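Local structure of uncharacterized protein (Staphylococcus aureus subsp. aureus Mu50, 4QPV) at residues K26-G31 against T158-M163; G169-Y174 against V222-S227; P19-A24 against N266-T271. The protein is of unknown function but, as a DUF1672 family member, adopts a unique fold built on a kinked-helix-beta-beta-beta repeat. One frame throughout, in Å; residues are numbered along the deposited sequence.

How the contacts relate
Contact 3 closes the longest loop of the three, pairing the N-terminal strand with a strand near the C-terminus, and the other two contacts lie nested within that loop, contact 1 before contact 2 along the chain. Contacts 1 and 3 have centres about 11 Å apart and are tied together by Y27 of contact 1, whose OH lies 2.7 Å from O of T271 of contact 3 in a probable hydrogen bond. Contacts 2 and 3, about 15 Å apart between centres, meet through F226, whose CD2 is 3.4 Å from CB of A24. Contacts 1 and 2, with centres about 13 Å apart, join where CD1 of I162 packs 3.4 Å from C of N172.

Contact 1 (K26-G31 against T158-M163); sequences KYVGQG and TENAIM
T158 grips the backbone of Y27 through its hydroxyl: OG1 of T158 donates a hydrogen bond to O of Y27 over 2.6 Å. The donor lies in the carbonyl plane, with a C=O...OG1 angle of 145°. With chi1 at 66°, OG1 sits between the backbone N and the carbonyl carbon of T158, and the methyl comes up beside the same acceptor, CG2 of T158 being 3.3 Å from O of Y27. A water adds a second bond to that oxygen and accepts in turn from the backbone N of T158, so the carbonyl of Y27 is held by T158 once directly and once through the water.

The same hydroxyl accepts from the backbone N of A161 at 3.1 Å, which makes T158 the N-cap of helix 159-165. The loop between strand 21-23 and helix 38-46 is thus pinned to a capped helix start, whose partial positive charge would probably add to the pull on the Y27 carbonyl.

Two residues on, within the helix, N160 lies alongside V28, both side chains pointing the same way, with CB of N160 3.7 Å from CB of V28. CG1 of V28 also reaches back to T158, 3.8 Å from its OG1. This part of the contact lies at the protein surface.

CB of A161 touches the Y27 ring obliquely, 3.8 Å from CD2 of Y27. The ring is brought there by a first torsion of 178°, CG opposite the backbone N, its OH being taken up by the backbone O of T271. Over the centre of one ring face lies N of G29, 3.4 Å above the plane. The loop is tightened further by N of V28, which donates to OE1 of Q30 at 2.8 Å, so the peptide between Y27 and V28 is held at both its N-H and its carbonyl.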
ATOM      1  N   LYS A  26       7.638   5.835  16.646  1.00 35.41           N
ATOM      2  CA  LYS A  26       6.612   6.133  17.625  1.00 36.42           C
ATOM      3  C   LYS A  26       5.299   6.619  16.966  1.00 39.22           C
ATOM      4  O   LYS A  26       4.294   6.820  17.659  1.00 42.34           O
ATOM      5  CB  LYS A  26       7.150   7.164  18.633  1.00 40.29           C
ATOM      6  CG  LYS A  26       8.277   6.580  19.491  1.00 50.27           C
ATOM      7  CD  LYS A  26       9.107   7.618  20.209  1.00 62.40           C
ATOM      8  CE  LYS A  26      10.344   6.975  20.804  1.00 73.07           C
ATOM      9  NZ  LYS A  26      11.254   7.975  21.420  1.00 85.44           N
ATOM     10  N   TYR A  27       5.304   6.819  15.645  1.00 29.54           N
ATOM     11  CA  TYR A  27       4.104   7.297  14.977  1.00 27.35           C
ATOM     12  C   TYR A  27       3.115   6.141  14.698  1.00 28.16           C
ATOM     13  O   TYR A  27       3.469   5.164  14.039  1.00 27.21           O
ATOM     14  CB  TYR A  27       4.488   8.010  13.689  1.00 26.64           C
ATOM     15  CG  TYR A  27       3.297   8.499  12.892  1.00 25.50           C
ATOM     16  CD1 TYR A  27       2.521   9.563  13.345  1.00 26.33           C
ATOM     17  CD2 TYR A  27       2.987   7.942  11.652  1.00 23.92           C
ATOM     18  CE1 TYR A  27       1.441  10.036  12.605  1.00 24.32           C
ATOM     19  CE2 TYR A  27       1.927   8.428  10.886  1.00 23.81           C
ATOM     20  CZ  TYR A  27       1.174   9.490  11.356  1.00 26.66           C
ATOM     21  OH  TYR A  27       0.142   9.991  10.609  1.00 26.30           O
ATOM     22  N   VAL A  28       1.887   6.266  15.220  1.00 25.06           N
ATOM     23  CA  VAL A  28       0.836   5.262  15.034  1.00 24.70           C
ATOM     24  C   VAL A  28      -0.391   5.885  14.305  1.00 29.21           C
ATOM     25  O   VAL A  28      -1.471   5.299  14.310  1.00 29.59           O
ATOM     26  CB  VAL A  28       0.445   4.535  16.365  1.00 27.99           C
ATOM     27  CG1 VAL A  28       1.626   3.719  16.911  1.00 27.75           C
ATOM     28  CG2 VAL A  28      -0.112   5.502  17.426  1.00 28.62           C
ATOM     29  N   GLY A  29      -0.195   7.033  13.650  1.00 26.01           N
ATOM     30  CA  GLY A  29      -1.271   7.697  12.914  1.00 25.70           C
ATOM     31  C   GLY A  29      -1.948   8.837  13.649  1.00 31.60           C
ATOM     32  O   GLY A  29      -2.936   9.393  13.148  1.00 30.64           O
ATOM     33  N   GLN A  30      -1.429   9.220  14.843  1.00 28.43           N
ATOM     34  CA  GLN A  30      -2.058  10.316  15.604  1.00 29.03           C
ATOM     35  C   GLN A  30      -1.885  11.633  14.817  1.00 32.16           C
ATOM     36  O   GLN A  30      -0.815  11.896  14.275  1.00 31.23           O
ATOM     37  CB  GLN A  30      -1.515  10.417  17.056  1.00 30.44           C
ATOM     38  CG  GLN A  30      -0.014  10.663  17.187  1.00 33.42           C
ATOM     39  CD  GLN A  30       0.801   9.382  17.263  1.00 43.14           C
ATOM     40  OE1 GLN A  30       0.885   8.600  16.314  1.00 31.75           O
ATOM     41  NE2 GLN A  30       1.471   9.174  18.386  1.00 35.45           N
ATOM     42  N   GLY A  31      -2.978  12.360  14.646  1.00 29.67           N
ATOM     43  CA  GLY A  31      -2.953  13.607  13.890  1.00 30.16           C
ATOM     44  C   GLY A  31      -3.141  13.456  12.390  1.00 30.63           C
ATOM     45  O   GLY A  31      -3.227  14.461  11.691  1.00 28.57           O
ATOM     46  N   THR A 158       5.312   1.972  11.766  1.00 23.72           N
ATOM     47  CA  THR A 158       4.658   1.045  12.688  1.00 23.65           C
ATOM     48  C   THR A 158       3.489   0.377  11.940  1.00 25.96           C
ATOM     49  O   THR A 158       2.988   0.922  10.935  1.00 23.15           O
ATOM     50  CB  THR A 158       4.122   1.754  13.949  1.00 27.25           C
ATOM     51  OG1 THR A 158       3.054   2.649  13.555  1.00 25.45           O
ATOM     52  CG2 THR A 158       5.219   2.481  14.736  1.00 25.80           C
ATOM     53  N   GLU A 159       3.020  -0.759  12.457  1.00 22.96           N
ATOM     54  CA  GLU A 159       1.882  -1.451  11.863  0.50 22.42           C
ATOM     55  C   GLU A 159       0.636  -0.547  11.916  1.00 25.64           C
ATOM     56  O   GLU A 159      -0.108  -0.489  10.934  1.00 25.70           O
ATOM     57  CB  GLU A 159       1.634  -2.798  12.573  0.50 24.53           C
ATOM     58  CG  GLU A 159       2.726  -3.820  12.304  0.50 36.52           C
ATOM     59  CD  GLU A 159       2.413  -5.240  12.742  0.50 62.96           C
ATOM     60  OE1 GLU A 159       1.673  -5.935  12.009  0.50 67.37           O
ATOM     61  OE2 GLU A 159       2.935  -5.670  13.796  0.50 50.32           O
ATOM     62  N   ASN A 160       0.419   0.194  13.024  1.00 23.97           N
ATOM     63  CA  ASN A 160      -0.755   1.074  13.117  1.00 24.12           C
ATOM     64  C   ASN A 160      -0.705   2.188  12.091  1.00 25.46           C
ATOM     65  O   ASN A 160      -1.728   2.500  11.480  1.00 23.37           O
ATOM     66  CB  ASN A 160      -0.898   1.677  14.500  1.00 27.80           C
ATOM     67  CG  ASN A 160      -1.613   0.794  15.472  1.00 50.68           C
ATOM     68  OD1 ASN A 160      -1.091   0.468  16.532  1.00 48.90           O
ATOM     69  ND2 ASN A 160      -2.823   0.393  15.133  1.00 43.28           N
ATOM     70  N   ALA A 161       0.498   2.765  11.875  1.00 22.62           N
ATOM     71  CA  ALA A 161       0.642   3.843  10.898  1.00 21.80           C
ATOM     72  C   ALA A 161       0.258   3.355   9.494  1.00 24.88           C
ATOM     73  O   ALA A 161      -0.486   4.051   8.806  1.00 25.02           O
ATOM     74  CB  ALA A 161       2.080   4.373  10.899  1.00 22.44           C
ATOM     75  N   ILE A 162       0.732   2.164   9.076  1.00 22.16           N
ATOM     76  CA  ILE A 162       0.411   1.709   7.709  1.00 23.31           C
ATOM     77  C   ILE A 162      -1.090   1.341   7.581  1.00 24.58           C
ATOM     78  O   ILE A 162      -1.693   1.608   6.538  1.00 24.29           O
ATOM     79  CB  ILE A 162       1.332   0.557   7.209  1.00 26.82           C
ATOM     80  CG1 ILE A 162       1.132  -0.734   7.995  1.00 27.64           C
ATOM     81  CG2 ILE A 162       2.843   0.976   7.159  1.00 25.52           C
ATOM     82  CD1 ILE A 162       1.838  -1.949   7.422  1.00 32.07           C
HETATM   83  N   MSE A 163      -1.672   0.764   8.639  1.00 22.88           N
HETATM   84  CA  MSE A 163      -3.085   0.358   8.603  0.70 21.86           C
HETATM   85  C   MSE A 163      -4.015   1.570   8.550  1.00 26.55           C
HETATM   86  O   MSE A 163      -4.979   1.562   7.770  1.00 26.53           O
HETATM   87  CB  MSE A 163      -3.435  -0.532   9.806  0.70 23.03           C
HETATM   88  CG  MSE A 163      -2.864  -1.940   9.689  0.70 28.34           C
HETATM   89 SE   MSE A 163      -3.448  -2.922   8.075  0.52 34.08          SE
HETATM   90  CE  MSE A 163      -1.720  -3.427   7.518  0.70 29.57           C
TER
HETATM   91  O   HOH W   1       5.236   4.930  11.839  1.00 25.83           O

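Contact 2 (G169-Y174 against V222-S227); sequences GFRNEY and VTTLFS
Y174 and T224 are joined by a backbone hydrogen bond, N of T224 to O of Y174 at 2.8 Å. A CA-H...O contact from CA of T223, 3.2 Å away, falls on the same oxygen.

From CB the side chain of T224 forks. OG1, placed between the backbone N and the carbonyl carbon by a chi1 of 60°, is 2.7 Å from a water that accepts from NH1 of R171 and donates to O of N172; OG1 of T224 also lies 3.5 Å from O of E173. CG2, the other branch, meets NH1 of R171 obliquely at 3.8 Å, the two side chains crossing at about a right angle. R171 reaches this spot because its chain bends at chi3 (-64°); its NH2 bonds to S168. One hydroxyl, one guanidinium and one carbonyl thus share a single water, whereas O of T224 is buried with no polar partner in the model.

Beyond T224, CD2 of L225 touches the edge of the Y174 ring near its plane, 3.9 Å from CD1. N172 forms an Asx turn, its OD1 accepting from N of Y174.

This loop leads into strand 175-178, which pairs antiparallel with strand 220-227; on its far flank strand 220-227 runs parallel to strand 259-265, while helix 159-165 packs against R171 through I162.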
ATOM      1  N   GLY A 169      -1.761   0.105  -1.867  1.00 23.46           N
ATOM      2  CA  GLY A 169      -1.848  -1.302  -2.240  1.00 23.91           C
ATOM      3  C   GLY A 169      -1.185  -2.151  -1.181  1.00 24.10           C
ATOM      4  O   GLY A 169      -1.227  -1.800   0.011  1.00 22.50           O
ATOM      5  N   PHE A 170      -0.549  -3.268  -1.590  1.00 22.36           N
ATOM      6  CA  PHE A 170       0.150  -4.122  -0.623  1.00 22.26           C
ATOM      7  C   PHE A 170       1.254  -3.327   0.054  1.00 25.45           C
ATOM      8  O   PHE A 170       2.057  -2.675  -0.620  1.00 24.35           O
ATOM      9  CB  PHE A 170       0.746  -5.419  -1.257  1.00 23.96           C
ATOM     10  CG  PHE A 170       1.499  -6.197  -0.191  1.00 24.43           C
ATOM     11  CD1 PHE A 170       0.822  -7.010   0.712  1.00 25.57           C
ATOM     12  CD2 PHE A 170       2.875  -6.028  -0.020  1.00 26.49           C
ATOM     13  CE1 PHE A 170       1.498  -7.638   1.765  1.00 26.09           C
ATOM     14  CE2 PHE A 170       3.551  -6.677   1.017  1.00 28.25           C
ATOM     15  CZ  PHE A 170       2.855  -7.479   1.901  1.00 25.81           C
ATOM     16  N   ARG A 171       1.299  -3.401   1.388  1.00 22.41           N
ATOM     17  CA  ARG A 171       2.290  -2.678   2.160  1.00 22.39           C
ATOM     18  C   ARG A 171       2.454  -3.277   3.527  1.00 23.94           C
ATOM     19  O   ARG A 171       1.470  -3.633   4.180  1.00 23.17           O
ATOM     20  CB  ARG A 171       1.835  -1.188   2.300  1.00 21.44           C
ATOM     21  CG  ARG A 171       2.783  -0.306   3.122  1.00 21.76           C
ATOM     22  CD  ARG A 171       2.257   1.127   3.259  1.00 23.13           C
ATOM     23  NE  ARG A 171       2.165   1.848   1.980  1.00 23.71           N
ATOM     24  CZ  ARG A 171       3.097   2.683   1.525  1.00 25.58           C
ATOM     25  NH1 ARG A 171       4.225   2.867   2.205  1.00 21.56           N
ATOM     26  NH2 ARG A 171       2.919   3.328   0.379  1.00 24.22           N
ATOM     27  N   ASN A 172       3.715  -3.340   3.997  1.00 21.76           N
ATOM     28  CA  ASN A 172       3.998  -3.720   5.370  1.00 20.69           C
ATOM     29  C   ASN A 172       4.873  -2.598   5.964  1.00 23.05           C
ATOM     30  O   ASN A 172       5.012  -1.517   5.361  1.00 21.60           O
ATOM     31  CB  ASN A 172       4.593  -5.142   5.498  1.00 24.27           C
ATOM     32  CG  ASN A 172       5.877  -5.336   4.741  1.00 28.86           C
ATOM     33  OD1 ASN A 172       6.698  -4.423   4.615  1.00 23.12           O
ATOM     34  ND2 ASN A 172       6.061  -6.535   4.198  1.00 24.67           N
ATOM     35  N   GLU A 173       5.417  -2.819   7.152  1.00 20.84           N
ATOM     36  CA  GLU A 173       6.243  -1.822   7.840  0.50 21.03           C
ATOM     37  C   GLU A 173       7.436  -1.361   6.996  1.00 24.84           C
ATOM     38  O   GLU A 173       7.849  -0.209   7.100  1.00 23.94           O
ATOM     39  CB  GLU A 173       6.785  -2.404   9.160  0.50 22.19           C
ATOM     40  CG  GLU A 173       5.727  -2.751  10.196  0.50 27.69           C
ATOM     41  CD  GLU A 173       6.229  -3.717  11.250  0.50 37.15           C
ATOM     42  OE1 GLU A 173       6.433  -4.906  10.919  0.50 29.07           O
ATOM     43  OE2 GLU A 173       6.428  -3.287  12.408  0.50 26.18           O
ATOM     44  N   TYR A 174       7.993  -2.275   6.173  1.00 22.19           N
ATOM     45  CA  TYR A 174       9.234  -2.057   5.442  1.00 21.02           C
ATOM     46  C   TYR A 174       9.151  -1.712   3.969  1.00 24.23           C
ATOM     47  O   TYR A 174      10.111  -1.126   3.472  1.00 23.34           O
ATOM     48  CB  TYR A 174      10.113  -3.323   5.606  1.00 22.00           C
ATOM     49  CG  TYR A 174      10.358  -3.631   7.064  1.00 23.52           C
ATOM     50  CD1 TYR A 174      11.285  -2.898   7.804  1.00 25.78           C
ATOM     51  CD2 TYR A 174       9.596  -4.590   7.734  1.00 23.87           C
ATOM     52  CE1 TYR A 174      11.446  -3.108   9.174  1.00 26.67           C
ATOM     53  CE2 TYR A 174       9.744  -4.800   9.108  1.00 25.63           C
ATOM     54  CZ  TYR A 174      10.689  -4.072   9.818  1.00 30.97           C
ATOM     55  OH  TYR A 174      10.839  -4.249  11.170  1.00 29.54           O
ATOM     56  N   VAL A 222       9.360  -1.118  -3.313  1.00 28.27           N
ATOM     57  CA  VAL A 222      10.140   0.039  -2.845  1.00 28.07           C
ATOM     58  C   VAL A 222      10.138   0.032  -1.310  1.00 26.53           C
ATOM     59  O   VAL A 222       9.065   0.050  -0.716  1.00 23.98           O
ATOM     60  CB  VAL A 222       9.616   1.404  -3.420  1.00 34.63           C
ATOM     61  CG1 VAL A 222      10.500   2.561  -2.965  1.00 34.90           C
ATOM     62  CG2 VAL A 222       9.535   1.383  -4.955  1.00 35.96           C
ATOM     63  N   THR A 223      11.314   0.023  -0.677  1.00 23.33           N
ATOM     64  CA  THR A 223      11.371   0.045   0.791  1.00 22.11           C
ATOM     65  C   THR A 223      11.037   1.454   1.337  1.00 25.46           C
ATOM     66  O   THR A 223      11.160   2.455   0.618  1.00 25.75           O
ATOM     67  CB  THR A 223      12.707  -0.480   1.366  1.00 28.65           C
ATOM     68  OG1 THR A 223      13.762   0.476   1.142  1.00 28.20           O
ATOM     69  CG2 THR A 223      13.068  -1.906   0.878  1.00 30.41           C
ATOM     70  N   THR A 224      10.604   1.504   2.608  1.00 22.86           N
ATOM     71  CA  THR A 224      10.245   2.737   3.333  1.00 22.35           C
ATOM     72  C   THR A 224      10.967   2.631   4.661  1.00 26.58           C
ATOM     73  O   THR A 224      10.382   2.237   5.674  1.00 25.50           O
ATOM     74  CB  THR A 224       8.703   2.889   3.485  1.00 26.78           C
ATOM     75  OG1 THR A 224       8.185   1.768   4.220  1.00 25.72           O
ATOM     76  CG2 THR A 224       7.977   3.037   2.129  1.00 26.67           C
ATOM     77  N   LEU A 225      12.281   2.861   4.632  1.00 22.78           N
ATOM     78  CA  LEU A 225      13.097   2.724   5.844  1.00 22.00           C
ATOM     79  C   LEU A 225      13.432   4.077   6.453  1.00 24.70           C
ATOM     80  O   LEU A 225      13.670   5.055   5.748  1.00 26.44           O
ATOM     81  CB  LEU A 225      14.391   1.951   5.550  1.00 21.57           C
ATOM     82  CG  LEU A 225      14.212   0.615   4.805  1.00 21.73           C
ATOM     83  CD1 LEU A 225      15.572  -0.048   4.566  1.00 21.81           C
ATOM     84  CD2 LEU A 225      13.252  -0.344   5.578  1.00 21.74           C
ATOM     85  N   PHE A 226      13.448   4.111   7.776  1.00 21.33           N
ATOM     86  CA  PHE A 226      13.754   5.312   8.549  1.00 21.92           C
ATOM     87  C   PHE A 226      15.037   5.069   9.341  1.00 26.31           C
ATOM     88  O   PHE A 226      15.092   4.169  10.190  1.00 24.56           O
ATOM     89  CB  PHE A 226      12.573   5.639   9.477  1.00 23.41           C
ATOM     90  CG  PHE A 226      11.269   5.887   8.751  1.00 24.52           C
ATOM     91  CD1 PHE A 226      10.434   4.821   8.397  1.00 23.84           C
ATOM     92  CD2 PHE A 226      10.867   7.184   8.430  1.00 26.20           C
ATOM     93  CE1 PHE A 226       9.217   5.055   7.742  1.00 24.56           C
ATOM     94  CE2 PHE A 226       9.613   7.420   7.843  1.00 27.43           C
ATOM     95  CZ  PHE A 226       8.802   6.353   7.498  1.00 24.94           C
ATOM     96  N   SER A 227      16.087   5.855   9.059  1.00 24.38           N
ATOM     97  CA  SER A 227      17.340   5.718   9.787  1.00 23.90           C
ATOM     98  C   SER A 227      17.133   5.932  11.300  1.00 28.76           C
ATOM     99  O   SER A 227      16.307   6.757  11.693  1.00 28.35           O
ATOM    100  CB  SER A 227      18.358   6.728   9.274  1.00 25.55           C
ATOM    101  OG  SER A 227      19.570   6.623   9.997  1.00 27.82           O
TER
HETATM  102  O   HOH W   2       5.650   0.928   3.898  1.00 24.43           O

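Contact 3 (P19-A24 against N266-T271); sequences PEEMEA and NKYINT
Strands 21-23 and 268-270 form a two-stranded antiparallel ladder, their directions 143° apart and their axes approaching to 4.5 Å. M22 and I269 are the hydrogen-bonded pair, N of M22 donating to O of I269 and N of I269 to O of M22; E21-N270 and E23-Y268 flank them as non-hydrogen-bonded pairs. One further backbone hydrogen bond lies beyond each end of the strands: N of A24 to O of K267 (2.7 Å) and N of T271 to O of E20 (3.0 Å).

T271 adds a side-chain clasp: its OG1 donates to O of P19 at 2.7 Å. CG2 of T271, anti to its carbonyl carbon, is 3.7 Å from CB of M22 and also meets the selenomethionine methyl, CE. On the face of E21 and N270, OE1 of E21, in one of its two conformers, comes to 3.5 Å from CB of Y268. CG of E23 packs along CD of K267 at 3.9 Å, while NZ of K267 forms a salt bridge with D230. A water bridges O of E20 and OD1 of N270, which also accepts from the backbone N of R273.

Strand 268-270 follows strand 259-265 after the short N266-K267 link, where N266 makes an Asx turn. F226 of the neighbouring strand 220-227 packs against I269, and Y27, from the loop that follows strand 21-23, also lies on I269.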
ATOM      1  N   PRO A  19       2.546  16.862  17.643  1.00 43.52           N
ATOM      2  CA  PRO A  19       3.548  17.694  16.944  1.00 44.01           C
ATOM      3  C   PRO A  19       3.509  17.482  15.431  1.00 46.63           C
ATOM      4  O   PRO A  19       3.028  16.431  14.989  1.00 44.26           O
ATOM      5  CB  PRO A  19       4.885  17.222  17.530  1.00 46.03           C
ATOM      6  CG  PRO A  19       4.623  15.848  18.029  1.00 49.59           C
ATOM      7  CD  PRO A  19       3.184  15.818  18.470  1.00 45.07           C
ATOM      8  N   GLU A  20       4.029  18.463  14.650  1.00 43.25           N
ATOM      9  CA  GLU A  20       4.095  18.425  13.186  1.00 42.00           C
ATOM     10  C   GLU A  20       4.859  17.194  12.711  1.00 40.72           C
ATOM     11  O   GLU A  20       4.469  16.550  11.732  1.00 37.15           O
ATOM     12  CB  GLU A  20       4.777  19.697  12.634  1.00 44.98           C
ATOM     13  CG  GLU A  20       4.669  19.831  11.117  1.00 60.68           C
ATOM     14  CD  GLU A  20       5.432  20.975  10.475  1.00 93.42           C
ATOM     15  OE1 GLU A  20       5.092  22.149  10.752  1.00 96.33           O
ATOM     16  OE2 GLU A  20       6.329  20.697   9.646  1.00 86.51           O
ATOM     17  N   GLU A  21       5.968  16.904  13.388  1.00 37.03           N
ATOM     18  CA  GLU A  21       6.818  15.778  13.044  0.50 35.74           C
ATOM     19  C   GLU A  21       7.084  14.944  14.278  1.00 39.41           C
ATOM     20  O   GLU A  21       7.108  15.482  15.385  1.00 40.59           O
ATOM     21  CB  GLU A  21       8.125  16.268  12.412  0.50 37.41           C
ATOM     22  CG  GLU A  21       8.416  15.604  11.080  0.50 42.00           C
ATOM     23  CD  GLU A  21       9.558  16.207  10.284  0.50 60.38           C
ATOM     24  OE1 GLU A  21      10.634  16.462  10.872  0.50 54.41           O
ATOM     25  OE2 GLU A  21       9.386  16.389   9.058  0.50 51.26           O
HETATM   26  N   MSE A  22       7.248  13.648  14.083  1.00 34.09           N
HETATM   27  CA  MSE A  22       7.511  12.663  15.107  1.00 32.69           C
HETATM   28  C   MSE A  22       8.460  11.627  14.584  1.00 34.33           C
HETATM   29  O   MSE A  22       8.513  11.410  13.364  1.00 32.68           O
HETATM   30  CB  MSE A  22       6.164  11.979  15.403  1.00 34.01           C
HETATM   31  CG  MSE A  22       6.010  11.480  16.790  1.00 39.11           C
HETATM   32 SE   MSE A  22       4.190  10.841  16.888  0.75 42.31          SE
HETATM   33  CE  MSE A  22       3.388  12.314  17.430  1.00 40.13           C
ATOM     34  N   GLU A  23       9.116  10.894  15.497  1.00 30.80           N
ATOM     35  CA  GLU A  23       9.930   9.739  15.119  1.00 30.42           C
ATOM     36  C   GLU A  23       9.010   8.677  14.514  1.00 32.82           C
ATOM     37  O   GLU A  23       7.935   8.378  15.065  1.00 31.64           O
ATOM     38  CB  GLU A  23      10.695   9.181  16.334  1.00 32.45           C
ATOM     39  CG  GLU A  23      11.769  10.142  16.806  1.00 42.84           C
ATOM     40  CD  GLU A  23      12.503   9.758  18.072  1.00 61.13           C
ATOM     41  OE1 GLU A  23      12.826   8.560  18.242  1.00 47.05           O
ATOM     42  OE2 GLU A  23      12.823  10.676  18.860  1.00 65.18           O
ATOM     43  N   ALA A  24       9.394   8.146  13.353  1.00 29.16           N
ATOM     44  CA  ALA A  24       8.591   7.135  12.665  1.00 29.74           C
ATOM     45  C   ALA A  24       8.321   5.903  13.543  1.00 35.84           C
ATOM     46  O   ALA A  24       7.227   5.335  13.471  1.00 33.38           O
ATOM     47  CB  ALA A  24       9.279   6.710  11.399  1.00 30.17           C
ATOM     48  N   ASN A 266      15.539  10.036   6.917  1.00 27.43           N
ATOM     49  CA  ASN A 266      15.808  10.317   8.331  1.00 27.95           C
ATOM     50  C   ASN A 266      14.697   9.665   9.210  1.00 28.55           C
ATOM     51  O   ASN A 266      13.766   9.031   8.681  1.00 25.67           O
ATOM     52  CB  ASN A 266      15.986  11.830   8.580  1.00 30.87           C
ATOM     53  CG  ASN A 266      14.736  12.674   8.466  1.00 39.40           C
ATOM     54  OD1 ASN A 266      13.600  12.185   8.522  1.00 32.14           O
ATOM     55  ND2 ASN A 266      14.924  13.982   8.360  1.00 36.50           N
ATOM     56  N   LYS A 267      14.814   9.781  10.545  1.00 25.72           N
ATOM     57  CA  LYS A 267      13.926   9.080  11.477  1.00 26.22           C
ATOM     58  C   LYS A 267      12.533   9.679  11.616  1.00 30.92           C
ATOM     59  O   LYS A 267      11.721   9.127  12.362  1.00 30.12           O
ATOM     60  CB  LYS A 267      14.590   9.031  12.879  1.00 30.62           C
ATOM     61  CG  LYS A 267      14.726  10.380  13.580  1.00 40.36           C
ATOM     62  CD  LYS A 267      15.244  10.239  15.018  1.00 49.74           C
ATOM     63  CE  LYS A 267      16.721   9.925  15.117  1.00 63.51           C
ATOM     64  NZ  LYS A 267      17.173   9.866  16.535  1.00 72.28           N
ATOM     65  N   TYR A 268      12.250  10.805  10.939  1.00 28.52           N
ATOM     66  CA  TYR A 268      11.001  11.530  11.173  1.00 28.79           C
ATOM     67  C   TYR A 268       9.911  11.284  10.153  1.00 31.97           C
ATOM     68  O   TYR A 268      10.176  10.862   9.035  1.00 31.72           O
ATOM     69  CB  TYR A 268      11.273  13.032  11.250  1.00 31.92           C
ATOM     70  CG  TYR A 268      12.227  13.390  12.366  1.00 36.85           C
ATOM     71  CD1 TYR A 268      11.803  13.414  13.693  1.00 40.28           C
ATOM     72  CD2 TYR A 268      13.564  13.670  12.102  1.00 38.65           C
ATOM     73  CE1 TYR A 268      12.687  13.716  14.731  1.00 42.87           C
ATOM     74  CE2 TYR A 268      14.452  13.988  13.128  1.00 41.31           C
ATOM     75  CZ  TYR A 268      14.010  14.006  14.443  1.00 52.37           C
ATOM     76  OH  TYR A 268      14.882  14.319  15.460  1.00 58.56           O
ATOM     77  N   ILE A 269       8.675  11.575  10.554  1.00 28.31           N
ATOM     78  CA  ILE A 269       7.503  11.433   9.699  1.00 27.38           C
ATOM     79  C   ILE A 269       6.548  12.580   9.992  1.00 32.05           C
ATOM     80  O   ILE A 269       6.349  12.947  11.154  1.00 32.54           O
ATOM     81  CB  ILE A 269       6.820  10.028   9.816  1.00 29.54           C
ATOM     82  CG1 ILE A 269       5.740   9.796   8.701  1.00 28.62           C
ATOM     83  CG2 ILE A 269       6.245   9.764  11.211  1.00 30.13           C
ATOM     84  CD1 ILE A 269       6.292   9.657   7.230  1.00 34.98           C
ATOM     85  N   ASN A 270       5.974  13.155   8.934  1.00 28.23           N
ATOM     86  CA  ASN A 270       4.981  14.222   9.072  1.00 28.12           C
ATOM     87  C   ASN A 270       3.691  13.585   9.616  1.00 28.05           C
ATOM     88  O   ASN A 270       3.153  12.685   8.982  1.00 26.33           O
ATOM     89  CB  ASN A 270       4.763  14.880   7.711  1.00 30.00           C
ATOM     90  CG  ASN A 270       3.890  16.098   7.773  1.00 44.04           C
ATOM     91  OD1 ASN A 270       2.684  16.019   7.982  1.00 34.02           O
ATOM     92  ND2 ASN A 270       4.487  17.243   7.570  1.00 41.25           N
ATOM     93  N   THR A 271       3.204  14.029  10.776  1.00 24.82           N
ATOM     94  CA  THR A 271       2.046  13.385  11.425  1.00 24.84           C
ATOM     95  C   THR A 271       0.715  13.579  10.683  1.00 28.99           C
ATOM     96  O   THR A 271      -0.078  12.639  10.623  1.00 28.00           O
ATOM     97  CB  THR A 271       1.904  13.823  12.895  1.00 31.20           C
ATOM     98  OG1 THR A 271       1.759  15.240  12.961  1.00 30.62           O
ATOM     99  CG2 THR A 271       3.096  13.374  13.759  1.00 29.78           C
TER
HETATM  100  O   HOH W   3       2.143  17.298  10.465  1.00 34.87           O
HETATM  101  O   HOH W   4      12.396  15.915   8.705  1.00 54.41           O